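Local coordinates for pentafunctional AROM polypeptide (Schizosaccharomyces pombe, PDB 5SWV), which probably catalyses the dehydroquinate dehydratase and shikimate dehydrogenase steps of the shikimate pathway, at residues G375-A380 with I399-R404; V443-P448 with F474-Y479; F330-T335 with G349-W354. All blocks are in the same frame, centred on the assembly; numbering follows the deposited sequence.

In the fold
Following the chain from the N terminus, interaction 3 comes first. It closes the antiparallel hairpin of strands 335-340 and 345-350 at its open end, where the mixed sheet gives way to helix 353-364. That helix leads into strand 374-378, and interaction 1 then closes the crossover through helix 382-393. Interaction 2 comes last, across a longer connection containing helix 455-466. The three loops follow in series, so none nests in or crosses another. Interactions 1 and 2 belong to one parallel sheet and touch, with Ile-378 bonded to Thr-446. Interaction 3 stands apart at the junction of the two sheets, its nearest atoms about 5 Å from interaction 2.

Interaction 1 of 3, residues G375-A380 with I399-R404; sequences GLVIGA and IYLLNR
The first beta-alpha-beta unit of a Rossmann-like domain brings Val-377 and Tyr-400 together: strand 374-378 runs out, helix 382-393 crosses back, and strand 398-403 returns parallel to the first. In the short segments the two axes approach to 4.4 Å with their directions 25° apart. The N and O of Tyr-400 bond to the residues flanking Leu-376, N giving a hydrogen bond to Gly-375 O at 2.8 Å and O accepting one from Val-377 N, also at 2.8 Å. Leu-402 repeats the pattern two residues on, bonding through N to Val-377 O and through O to Gly-379 N, so the pairing runs past the end of the first strand into the glycine-rich turn.

Leu-376, Ile-378, Tyr-400 and Leu-402 share one face of the sheet. There Leu-376 swings its CD1 over the neighbouring strand, 3.9 Å from Tyr-400 CB and 3.9 Å from Leu-402 CB. The Tyr-400 ring leads off the other way; it keeps Gly-375 O at its edge and sends its hydroxyl to Glu-434. On the opposite face Val-377 meets both Ile-399 and Leu-401, one methyl to each: CG2 lies beside Ile-399 CG2, pointing the same way at 4.2 Å, while CG1 reaches Leu-401 CD1. With its CG anti to the backbone N (chi1 -180°), Leu-401 also brings CD1 to 3.6 Å from Gly-379 O. Helix 382-393 packs on Val-377 and Ile-399 from this side.

Gly-379 has a positive phi, 113°, which suits a residue with no side chain, and with Ala-380 it begins the turn into helix 382-393. A glycine-rich turn after the first strand, leading into the crossover helix, is typical of the dinucleotide-binding Rossmann fold, consistent with an NADP site in a shikimate dehydrogenase.

Interaction 2 of 3, residues V443-P448 with F474-Y479; sequences VVSTIP and FLDMAY
Val-443 carries CG1 anti to its own N (chi1 179°) and Phe-474 holds its ring likewise (chi1 173°), which brings the methyl obliquely against the ring, Val-443 CG1 to Phe-474 CD1 3.7 Å. The two residues pair on neighbouring parallel strands, 440-445 and 472-476, in the second half of the Rossmann-like sheet. Trp-495 touches both side chains, and helix 485-492 packs on the ring.

Three backbone hydrogen bonds join the strands: Leu-475 N to Val-443 O at 2.9 Å, Ser-445 N to Leu-475 O at 3.0 Å, and Met-477 N to Ser-445 O at 3.0 Å. The last carries the pairing just beyond the strand ends. On the other face Val-444 lies by Leu-475, and its CG1 is 4.0 Å from Met-477 CG; the Met-477 chain then bends away at both later torsions. Phe-361 of helix 353-364 packs on Val-444 and Leu-475.

Past the strand ends the segments part round a water. It lies within bonding distance of Ile-447 O (2.9 Å) and, weakly, of Asp-476 OD1, with Ser-445 OG close by, but has too few protons for all the acceptors around it. Both carboxylate oxygens of Asp-476 are engaged. OD2 is hydrogen-bonded to Thr-484 OG1; OD1 accepts from Ala-478 N at 2.9 Å, closing an Asx turn, the N-H reaching OD1 on its anti side, tilted out of the carboxylate plane.

Interaction 3 of 3, residues F330-T335 with G349-W354; sequences FGAVNT and GDNTDW
Asn-334 OD1 is gripped from opposite faces of its amide plane, by Thr-352 N at 2.9 Å and by the hydroxyl of its neighbour, Thr-335 OG1. The other end of the same amide works too: ND2 donates to Thr-352 OG1 at 2.9 Å, nearly in the amide plane, and gives a weak bond to Asp-353 OD1. The Asn-334 and Asp-353 side chains run antiparallel past one another, their amide and carboxylate planes 77° apart. A chi1 of 84° sets CG of Asn-334 between the backbone N and the carbonyl carbon, turning the amide towards this corner.

The backbone here forms a classic beta bulge. Asn-334 N and Thr-335 N both donate to Asp-350 O, each at 3.0 Å, and Asp-350 N returns a bond to Thr-335 O at 2.7 Å. Further along, Asn-351 ND2 donates almost straight (169°) to Ala-332 O at 2.7 Å, coming in from above that carbonyl's plane. Asn-351 OD1 caps the start of the next helix by accepting from Asp-353 N.

Helix 500-516 closes over the threonines: Ser-511 bonds to both hydroxyls, and Gln-507 O to that of Thr-352. Asp-353 OD2 forms a salt bridge with Lys-313, a pair that in shikimate dehydrogenases lies at the substrate pocket. The buried Asn-334 amide has a partner at both its oxygen and its nitrogen, which fixes its rotation. The Asn-351 cap, with a weak assist from Asn-334, probably helps to place the Asp-353 carboxylate beside Lys-313.

Interaction 1 of 3, residues G375-A380 with I399-R404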
ATOM      1  N   GLY A 375      -6.193  21.200  12.309  1.00 38.48           N
ATOM      2  CA  GLY A 375      -5.139  20.442  12.961  1.00 37.65           C
ATOM      3  C   GLY A 375      -4.258  21.299  13.844  1.00 36.77           C
ATOM      4  O   GLY A 375      -4.328  22.520  13.799  1.00 37.14           O
ATOM      5  N   LEU A 376      -3.424  20.644  14.644  1.00 35.58           N
ATOM      6  CA  LEU A 376      -2.450  21.314  15.474  1.00 35.14           C
ATOM      7  C   LEU A 376      -1.151  20.535  15.463  1.00 35.01           C
ATOM      8  O   LEU A 376      -1.145  19.327  15.683  1.00 35.10           O
ATOM      9  CB  LEU A 376      -2.942  21.419  16.911  1.00 35.59           C
ATOM     10  CG  LEU A 376      -1.906  21.918  17.929  1.00 35.24           C
ATOM     11  CD1 LEU A 376      -1.643  23.390  17.691  1.00 35.42           C
ATOM     12  CD2 LEU A 376      -2.372  21.647  19.346  1.00 35.41           C
ATOM     13  N   VAL A 377      -0.051  21.247  15.237  1.00 34.51           N
ATOM     14  CA  VAL A 377       1.287  20.702  15.341  1.00 33.46           C
ATOM     15  C   VAL A 377       1.965  21.485  16.455  1.00 33.53           C
ATOM     16  O   VAL A 377       1.866  22.720  16.507  1.00 33.33           O
ATOM     17  CB  VAL A 377       2.054  20.887  14.019  1.00 33.64           C
ATOM     18  CG1 VAL A 377       3.519  20.458  14.158  1.00 33.75           C
ATOM     19  CG2 VAL A 377       1.361  20.137  12.880  1.00 33.40           C
ATOM     20  N   ILE A 378       2.653  20.772  17.339  1.00 33.37           N
ATOM     21  CA  ILE A 378       3.372  21.384  18.454  1.00 33.34           C
ATOM     22  C   ILE A 378       4.849  21.073  18.312  1.00 32.79           C
ATOM     23  O   ILE A 378       5.228  19.909  18.216  1.00 31.97           O
ATOM     24  CB  ILE A 378       2.896  20.813  19.788  1.00 34.02           C
ATOM     25  CG1 ILE A 378       1.379  20.978  19.924  1.00 34.56           C
ATOM     26  CG2 ILE A 378       3.611  21.510  20.930  1.00 34.56           C
ATOM     27  CD1 ILE A 378       0.752  20.116  20.992  1.00 34.84           C
ATOM     28  N   GLY A 379       5.673  22.119  18.311  1.00 32.79           N
ATOM     29  CA  GLY A 379       7.116  21.998  18.068  1.00 32.25           C
ATOM     30  C   GLY A 379       7.569  22.648  16.762  1.00 31.93           C
ATOM     31  O   GLY A 379       6.754  22.989  15.890  1.00 30.99           O
ATOM     32  N   ALA A 380       8.885  22.810  16.649  1.00 31.88           N
ATOM     33  CA  ALA A 380       9.499  23.534  15.551  1.00 32.19           C
ATOM     34  C   ALA A 380      10.797  22.928  15.004  1.00 31.99           C
ATOM     35  O   ALA A 380      11.544  23.600  14.270  1.00 31.42           O
ATOM     36  CB  ALA A 380       9.752  24.962  16.001  1.00 32.97           C
ATOM     37  N   ILE A 399      -3.975  24.377   9.627  1.00 37.34           N
ATOM     38  CA  ILE A 399      -2.921  23.712  10.363  1.00 36.58           C
ATOM     39  C   ILE A 399      -2.391  24.704  11.404  1.00 36.45           C
ATOM     40  O   ILE A 399      -1.593  25.592  11.070  1.00 35.92           O
ATOM     41  CB  ILE A 399      -1.795  23.249   9.405  1.00 36.23           C
ATOM     42  CG1 ILE A 399      -2.361  22.370   8.281  1.00 36.26           C
ATOM     43  CG2 ILE A 399      -0.735  22.464  10.152  1.00 36.01           C
ATOM     44  CD1 ILE A 399      -1.434  22.173   7.101  1.00 36.11           C
ATOM     45  N   TYR A 400      -2.855  24.568  12.650  1.00 36.02           N
ATOM     46  CA  TYR A 400      -2.396  25.426  13.749  1.00 36.01           C
ATOM     47  C   TYR A 400      -1.012  24.997  14.221  1.00 35.45           C
ATOM     48  O   TYR A 400      -0.712  23.797  14.287  1.00 34.64           O
ATOM     49  CB  TYR A 400      -3.421  25.468  14.899  1.00 36.44           C
ATOM     50  CG  TYR A 400      -4.650  26.252  14.505  1.00 37.01           C
ATOM     51  CD1 TYR A 400      -5.719  25.633  13.851  1.00 37.52           C
ATOM     52  CD2 TYR A 400      -4.720  27.627  14.707  1.00 37.35           C
ATOM     53  CE1 TYR A 400      -6.840  26.356  13.444  1.00 37.81           C
ATOM     54  CE2 TYR A 400      -5.834  28.357  14.306  1.00 37.97           C
ATOM     55  CZ  TYR A 400      -6.897  27.717  13.670  1.00 38.08           C
ATOM     56  OH  TYR A 400      -8.010  28.431  13.260  1.00 38.53           O
ATOM     57  N   LEU A 401      -0.170  25.985  14.527  1.00 34.83           N
ATOM     58  CA  LEU A 401       1.222  25.746  14.891  1.00 34.97           C
ATOM     59  C   LEU A 401       1.581  26.456  16.191  1.00 35.59           C
ATOM     60  O   LEU A 401       1.460  27.673  16.286  1.00 36.16           O
ATOM     61  CB  LEU A 401       2.124  26.225  13.771  1.00 34.80           C
ATOM     62  CG  LEU A 401       3.634  26.056  13.955  1.00 35.45           C
ATOM     63  CD1 LEU A 401       4.033  24.609  14.220  1.00 35.99           C
ATOM     64  CD2 LEU A 401       4.369  26.568  12.729  1.00 35.54           C
ATOM     65  N   LEU A 402       2.049  25.696  17.177  1.00 35.88           N
ATOM     66  CA  LEU A 402       2.203  26.188  18.534  1.00 36.47           C
ATOM     67  C   LEU A 402       3.598  25.930  19.071  1.00 37.26           C
ATOM     68  O   LEU A 402       4.085  24.792  19.025  1.00 37.82           O
ATOM     69  CB  LEU A 402       1.187  25.513  19.434  1.00 36.91           C
ATOM     70  CG  LEU A 402       1.260  25.845  20.934  1.00 38.24           C
ATOM     71  CD1 LEU A 402       1.046  27.333  21.222  1.00 38.26           C
ATOM     72  CD2 LEU A 402       0.237  25.009  21.689  1.00 38.79           C
ATOM     73  N   ASN A 403       4.210  26.986  19.617  1.00 38.09           N
ATOM     74  CA  ASN A 403       5.566  26.947  20.152  1.00 39.12           C
ATOM     75  C   ASN A 403       5.804  27.903  21.311  1.00 40.66           C
ATOM     76  O   ASN A 403       4.971  28.751  21.628  1.00 41.87           O
ATOM     77  CB  ASN A 403       6.557  27.257  19.036  1.00 38.93           C
ATOM     78  CG  ASN A 403       6.732  26.092  18.091  1.00 38.58           C
ATOM     79  OD1 ASN A 403       7.263  25.062  18.477  1.00 38.86           O
ATOM     80  ND2 ASN A 403       6.252  26.233  16.865  1.00 38.34           N
ATOM     81  N   ARG A 404       6.962  27.744  21.942  1.00 42.17           N
ATOM     82  CA  ARG A 404       7.414  28.628  23.011  1.00 43.11           C
ATOM     83  C   ARG A 404       7.587  30.041  22.494  1.00 42.24           C
ATOM     84  O   ARG A 404       7.251  30.971  23.193  1.00 42.94           O
ATOM     85  CB  ARG A 404       8.739  28.141  23.618  1.00 44.38           C
ATOM     86  CG  ARG A 404       8.616  26.880  24.466  1.00 45.52           C
ATOM     87  CD  ARG A 404       9.944  26.140  24.506  1.00 46.67           C
ATOM     88  NE  ARG A 404       9.950  25.019  25.452  1.00 47.82           N
ATOM     89  CZ  ARG A 404      10.084  25.126  26.778  1.00 48.47           C
ATOM     90  NH1 ARG A 404      10.210  26.315  27.356  1.00 49.49           N
ATOM     91  NH2 ARG A 404      10.096  24.034  27.540  1.00 48.52           N
TER

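Interaction 2 of 3, residues V443-P448 with F474-Y479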
ATOM      1  N   VAL A 443      -3.914  16.023  15.933  1.00 35.71           N
ATOM      2  CA  VAL A 443      -2.868  16.713  16.674  1.00 36.26           C
ATOM      3  C   VAL A 443      -1.571  15.920  16.614  1.00 36.37           C
ATOM      4  O   VAL A 443      -1.602  14.700  16.641  1.00 37.77           O
ATOM      5  CB  VAL A 443      -3.284  16.953  18.142  1.00 36.87           C
ATOM      6  CG1 VAL A 443      -2.174  17.660  18.918  1.00 37.23           C
ATOM      7  CG2 VAL A 443      -4.572  17.771  18.207  1.00 36.93           C
ATOM      8  N   VAL A 444      -0.436  16.614  16.520  1.00 36.00           N
ATOM      9  CA  VAL A 444       0.882  15.974  16.575  1.00 35.64           C
ATOM     10  C   VAL A 444       1.787  16.766  17.513  1.00 36.25           C
ATOM     11  O   VAL A 444       2.013  17.955  17.291  1.00 36.70           O
ATOM     12  CB  VAL A 444       1.563  15.889  15.194  1.00 35.23           C
ATOM     13  CG1 VAL A 444       2.788  14.985  15.264  1.00 35.28           C
ATOM     14  CG2 VAL A 444       0.593  15.379  14.147  1.00 35.22           C
ATOM     15  N   SER A 445       2.290  16.124  18.569  1.00 36.56           N
ATOM     16  CA  SER A 445       3.325  16.727  19.400  1.00 36.40           C
ATOM     17  C   SER A 445       4.664  16.199  18.955  1.00 36.57           C
ATOM     18  O   SER A 445       4.866  14.997  18.968  1.00 36.96           O
ATOM     19  CB  SER A 445       3.132  16.384  20.858  1.00 36.72           C
ATOM     20  OG  SER A 445       4.251  16.848  21.592  1.00 37.13           O
ATOM     21  N   THR A 446       5.571  17.090  18.569  1.00 37.14           N
ATOM     22  CA  THR A 446       6.937  16.717  18.177  1.00 37.61           C
ATOM     23  C   THR A 446       7.991  17.109  19.220  1.00 38.56           C
ATOM     24  O   THR A 446       9.181  16.957  18.992  1.00 39.79           O
ATOM     25  CB  THR A 446       7.295  17.374  16.841  1.00 37.11           C
ATOM     26  OG1 THR A 446       7.318  18.791  17.001  1.00 37.03           O
ATOM     27  CG2 THR A 446       6.262  17.037  15.798  1.00 37.20           C
ATOM     28  N   ILE A 447       7.561  17.608  20.367  1.00 39.82           N
ATOM     29  CA  ILE A 447       8.500  18.114  21.364  1.00 41.33           C
ATOM     30  C   ILE A 447       8.938  16.960  22.279  1.00 43.15           C
ATOM     31  O   ILE A 447       8.326  15.880  22.225  1.00 42.52           O
ATOM     32  CB  ILE A 447       7.911  19.329  22.128  1.00 40.93           C
ATOM     33  CG1 ILE A 447       6.787  18.916  23.088  1.00 41.26           C
ATOM     34  CG2 ILE A 447       7.434  20.376  21.129  1.00 40.39           C
ATOM     35  CD1 ILE A 447       6.091  20.089  23.745  1.00 41.34           C
ATOM     36  N   PRO A 448      10.004  17.174  23.101  1.00 45.15           N
ATOM     37  CA  PRO A 448      10.456  16.139  24.041  1.00 46.40           C
ATOM     38  C   PRO A 448       9.416  15.847  25.129  1.00 49.06           C
ATOM     39  O   PRO A 448       8.691  16.757  25.539  1.00 48.89           O
ATOM     40  CB  PRO A 448      11.720  16.754  24.675  1.00 46.29           C
ATOM     41  CG  PRO A 448      12.104  17.898  23.811  1.00 45.57           C
ATOM     42  CD  PRO A 448      10.811  18.404  23.249  1.00 45.18           C
ATOM     43  N   PHE A 474      -4.832  11.975  18.221  1.00 41.64           N
ATOM     44  CA  PHE A 474      -3.652  12.620  18.783  1.00 41.95           C
ATOM     45  C   PHE A 474      -2.461  11.705  18.593  1.00 41.47           C
ATOM     46  O   PHE A 474      -2.543  10.522  18.923  1.00 41.35           O
ATOM     47  CB  PHE A 474      -3.860  12.835  20.270  1.00 43.11           C
ATOM     48  CG  PHE A 474      -2.643  13.331  20.982  1.00 44.67           C
ATOM     49  CD1 PHE A 474      -2.385  14.693  21.077  1.00 46.11           C
ATOM     50  CD2 PHE A 474      -1.754  12.446  21.569  1.00 45.41           C
ATOM     51  CE1 PHE A 474      -1.256  15.162  21.736  1.00 46.13           C
ATOM     52  CE2 PHE A 474      -0.624  12.908  22.229  1.00 45.67           C
ATOM     53  CZ  PHE A 474      -0.371  14.264  22.307  1.00 45.81           C
ATOM     54  N   LEU A 475      -1.355  12.250  18.094  1.00 41.14           N
ATOM     55  CA  LEU A 475      -0.111  11.488  17.927  1.00 41.64           C
ATOM     56  C   LEU A 475       1.049  12.170  18.642  1.00 43.05           C
ATOM     57  O   LEU A 475       1.305  13.342  18.416  1.00 44.02           O
ATOM     58  CB  LEU A 475       0.227  11.349  16.443  1.00 40.53           C
ATOM     59  CG  LEU A 475       1.594  10.759  16.081  1.00 39.62           C
ATOM     60  CD1 LEU A 475       1.725   9.341  16.592  1.00 39.75           C
ATOM     61  CD2 LEU A 475       1.781  10.787  14.579  1.00 39.33           C
ATOM     62  N   ASP A 476       1.769  11.440  19.479  1.00 44.65           N
ATOM     63  CA  ASP A 476       2.989  11.960  20.077  1.00 46.71           C
ATOM     64  C   ASP A 476       4.143  11.241  19.423  1.00 47.00           C
ATOM     65  O   ASP A 476       4.149  10.023  19.403  1.00 48.52           O
ATOM     66  CB  ASP A 476       2.997  11.700  21.583  1.00 48.37           C
ATOM     67  CG  ASP A 476       4.043  12.517  22.320  1.00 49.90           C
ATOM     68  OD1 ASP A 476       5.152  12.711  21.780  1.00 51.04           O
ATOM     69  OD2 ASP A 476       3.761  12.947  23.459  1.00 51.91           O
ATOM     70  N   MET A 477       5.116  11.987  18.911  1.00 47.68           N
ATOM     71  CA  MET A 477       6.281  11.402  18.248  1.00 48.28           C
ATOM     72  C   MET A 477       7.371  10.892  19.171  1.00 51.47           C
ATOM     73  O   MET A 477       8.288  10.227  18.699  1.00 52.28           O
ATOM     74  CB  MET A 477       6.894  12.397  17.277  1.00 47.06           C
ATOM     75  CG  MET A 477       5.976  12.726  16.127  1.00 46.68           C
ATOM     76  SD  MET A 477       5.575  11.251  15.189  1.00 45.93           S
ATOM     77  CE  MET A 477       7.144  10.918  14.378  1.00 45.55           C
ATOM     78  N   ALA A 478       7.287  11.178  20.465  1.00 56.17           N
ATOM     79  CA  ALA A 478       8.239  10.611  21.423  1.00 61.79           C
ATOM     80  C   ALA A 478       7.790   9.236  21.958  1.00 66.56           C
ATOM     81  O   ALA A 478       6.586   8.957  22.136  1.00 66.02           O
ATOM     82  CB  ALA A 478       8.481  11.586  22.565  1.00 62.76           C
ATOM     83  N   TYR A 479       8.783   8.389  22.224  1.00 73.98           N
ATOM     84  CA  TYR A 479       8.574   7.031  22.755  1.00 80.25           C
ATOM     85  C   TYR A 479       9.416   6.826  24.024  1.00 83.06           C
ATOM     86  O   TYR A 479       9.864   5.723  24.317  1.00 84.68           O
ATOM     87  CB  TYR A 479       8.911   5.979  21.685  1.00 81.99           C
ATOM     88  CG  TYR A 479      10.267   6.172  21.024  1.00 85.08           C
ATOM     89  CD1 TYR A 479      11.423   5.585  21.552  1.00 86.47           C
ATOM     90  CD2 TYR A 479      10.395   6.954  19.870  1.00 86.87           C
ATOM     91  CE1 TYR A 479      12.660   5.765  20.950  1.00 87.76           C
ATOM     92  CE2 TYR A 479      11.628   7.142  19.262  1.00 88.74           C
ATOM     93  CZ  TYR A 479      12.757   6.547  19.804  1.00 89.45           C
ATOM     94  OH  TYR A 479      13.977   6.729  19.193  1.00 91.70           O
TER
HETATM   95  O   HOH W   1       5.604  15.345  23.132  1.00 33.06           O

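Interaction 3 of 3, residues F330-T335 with G349-W354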
ATOM      1  N   PHE A 330      12.881  18.073   2.181  1.00 33.30           N
ATOM      2  CA  PHE A 330      13.353  18.111   3.571  1.00 33.16           C
ATOM      3  C   PHE A 330      14.877  18.057   3.708  1.00 32.42           C
ATOM      4  O   PHE A 330      15.395  18.157   4.826  1.00 31.80           O
ATOM      5  CB  PHE A 330      12.770  16.953   4.379  1.00 33.79           C
ATOM      6  CG  PHE A 330      11.273  16.963   4.489  1.00 34.65           C
ATOM      7  CD1 PHE A 330      10.613  18.039   5.038  1.00 35.28           C
ATOM      8  CD2 PHE A 330      10.522  15.854   4.094  1.00 35.66           C
ATOM      9  CE1 PHE A 330       9.227  18.038   5.155  1.00 36.23           C
ATOM     10  CE2 PHE A 330       9.138  15.834   4.223  1.00 35.82           C
ATOM     11  CZ  PHE A 330       8.486  16.926   4.757  1.00 36.11           C
ATOM     12  N   GLY A 331      15.590  17.852   2.599  1.00 31.78           N
ATOM     13  CA  GLY A 331      17.053  17.881   2.590  1.00 31.71           C
ATOM     14  C   GLY A 331      17.659  16.810   3.482  1.00 31.87           C
ATOM     15  O   GLY A 331      18.582  17.079   4.255  1.00 32.44           O
ATOM     16  N   ALA A 332      17.122  15.598   3.391  1.00 31.24           N
ATOM     17  CA  ALA A 332      17.547  14.512   4.254  1.00 30.90           C
ATOM     18  C   ALA A 332      17.148  13.167   3.669  1.00 30.77           C
ATOM     19  O   ALA A 332      16.063  13.016   3.096  1.00 29.80           O
ATOM     20  CB  ALA A 332      16.948  14.686   5.639  1.00 30.63           C
ATOM     21  N   VAL A 333      18.044  12.197   3.823  1.00 31.17           N
ATOM     22  CA  VAL A 333      17.806  10.830   3.377  1.00 31.71           C
ATOM     23  C   VAL A 333      17.795   9.895   4.580  1.00 31.67           C
ATOM     24  O   VAL A 333      18.717   9.933   5.372  1.00 31.66           O
ATOM     25  CB  VAL A 333      18.892  10.416   2.371  1.00 32.13           C
ATOM     26  CG1 VAL A 333      18.913   8.914   2.133  1.00 32.69           C
ATOM     27  CG2 VAL A 333      18.659  11.130   1.049  1.00 32.15           C
ATOM     28  N   ASN A 334      16.740   9.086   4.722  1.00 31.92           N
ATOM     29  CA  ASN A 334      16.762   7.914   5.626  1.00 32.13           C
ATOM     30  C   ASN A 334      16.618   6.548   4.935  1.00 32.31           C
ATOM     31  O   ASN A 334      16.587   5.532   5.616  1.00 32.45           O
ATOM     32  CB  ASN A 334      15.683   8.049   6.711  1.00 32.07           C
ATOM     33  CG  ASN A 334      14.312   7.574   6.256  1.00 32.07           C
ATOM     34  OD1 ASN A 334      14.044   7.408   5.053  1.00 32.06           O
ATOM     35  ND2 ASN A 334      13.419   7.366   7.221  1.00 31.95           N
ATOM     36  N   THR A 335      16.473   6.525   3.609  1.00 32.50           N
ATOM     37  CA  THR A 335      16.224   5.292   2.869  1.00 32.73           C
ATOM     38  C   THR A 335      16.959   5.341   1.551  1.00 32.92           C
ATOM     39  O   THR A 335      16.581   6.092   0.670  1.00 33.02           O
ATOM     40  CB  THR A 335      14.724   5.107   2.593  1.00 32.61           C
ATOM     41  OG1 THR A 335      14.033   4.963   3.835  1.00 33.32           O
ATOM     42  CG2 THR A 335      14.462   3.882   1.750  1.00 32.56           C
ATOM     43  N   GLY A 349      18.021   8.272  -2.883  1.00 36.68           N
ATOM     44  CA  GLY A 349      17.708   8.595  -1.500  1.00 35.64           C
ATOM     45  C   GLY A 349      16.242   8.961  -1.383  1.00 35.02           C
ATOM     46  O   GLY A 349      15.748   9.760  -2.166  1.00 35.28           O
ATOM     47  N   ASP A 350      15.541   8.356  -0.432  1.00 34.20           N
ATOM     48  CA  ASP A 350      14.203   8.777  -0.075  1.00 34.08           C
ATOM     49  C   ASP A 350      14.189   9.032   1.425  1.00 34.38           C
ATOM     50  O   ASP A 350      15.181   8.804   2.127  1.00 34.50           O
ATOM     51  CB  ASP A 350      13.169   7.706  -0.477  1.00 34.47           C
ATOM     52  CG  ASP A 350      11.740   8.280  -0.711  1.00 34.83           C
ATOM     53  OD1 ASP A 350      11.375   9.327  -0.121  1.00 35.10           O
ATOM     54  OD2 ASP A 350      10.967   7.680  -1.482  1.00 34.86           O
ATOM     55  N   ASN A 351      13.052   9.527   1.899  1.00 34.45           N
ATOM     56  CA  ASN A 351      12.854   9.910   3.270  1.00 34.69           C
ATOM     57  C   ASN A 351      11.460   9.489   3.675  1.00 34.06           C
ATOM     58  O   ASN A 351      10.477  10.079   3.222  1.00 34.28           O
ATOM     59  CB  ASN A 351      13.003  11.426   3.367  1.00 35.42           C
ATOM     60  CG  ASN A 351      13.147  11.903   4.783  1.00 36.27           C
ATOM     61  OD1 ASN A 351      12.340  11.588   5.652  1.00 37.84           O
ATOM     62  ND2 ASN A 351      14.187  12.663   5.024  1.00 36.62           N
ATOM     63  N   THR A 352      11.369   8.458   4.505  1.00 33.72           N
ATOM     64  CA  THR A 352      10.084   7.977   5.007  1.00 33.31           C
ATOM     65  C   THR A 352       9.711   8.507   6.384  1.00 33.52           C
ATOM     66  O   THR A 352       8.682   8.108   6.915  1.00 33.21           O
ATOM     67  CB  THR A 352      10.070   6.452   5.105  1.00 33.00           C
ATOM     68  OG1 THR A 352      11.148   6.044   5.935  1.00 33.11           O
ATOM     69  CG2 THR A 352      10.206   5.823   3.750  1.00 33.16           C
ATOM     70  N   ASP A 353      10.504   9.403   6.968  1.00 34.19           N
ATOM     71  CA  ASP A 353      10.174   9.931   8.302  1.00 34.68           C
ATOM     72  C   ASP A 353       8.735  10.467   8.367  1.00 33.90           C
ATOM     73  O   ASP A 353       7.977  10.117   9.269  1.00 33.88           O
ATOM     74  CB  ASP A 353      11.194  10.989   8.756  1.00 36.35           C
ATOM     75  CG  ASP A 353      12.574  10.377   9.140  1.00 37.93           C
ATOM     76  OD1 ASP A 353      12.654   9.163   9.486  1.00 38.94           O
ATOM     77  OD2 ASP A 353      13.585  11.119   9.099  1.00 38.31           O
ATOM     78  N   TRP A 354       8.342  11.262   7.378  1.00 33.18           N
ATOM     79  CA  TRP A 354       6.957  11.757   7.297  1.00 32.35           C
ATOM     80  C   TRP A 354       5.885  10.656   7.231  1.00 32.63           C
ATOM     81  O   TRP A 354       4.771  10.844   7.724  1.00 33.10           O
ATOM     82  CB  TRP A 354       6.786  12.722   6.115  1.00 31.30           C
ATOM     83  CG  TRP A 354       6.750  12.089   4.772  1.00 30.72           C
ATOM     84  CD1 TRP A 354       7.816  11.686   4.028  1.00 30.96           C
ATOM     85  CD2 TRP A 354       5.584  11.777   4.003  1.00 30.14           C
ATOM     86  NE1 TRP A 354       7.389  11.141   2.837  1.00 30.42           N
ATOM     87  CE2 TRP A 354       6.025  11.197   2.792  1.00 29.94           C
ATOM     88  CE3 TRP A 354       4.208  11.944   4.217  1.00 30.11           C
ATOM     89  CZ2 TRP A 354       5.148  10.793   1.791  1.00 29.93           C
ATOM     90  CZ3 TRP A 354       3.327  11.540   3.227  1.00 29.90           C
ATOM     91  CH2 TRP A 354       3.803  10.964   2.026  1.00 30.26           C
TER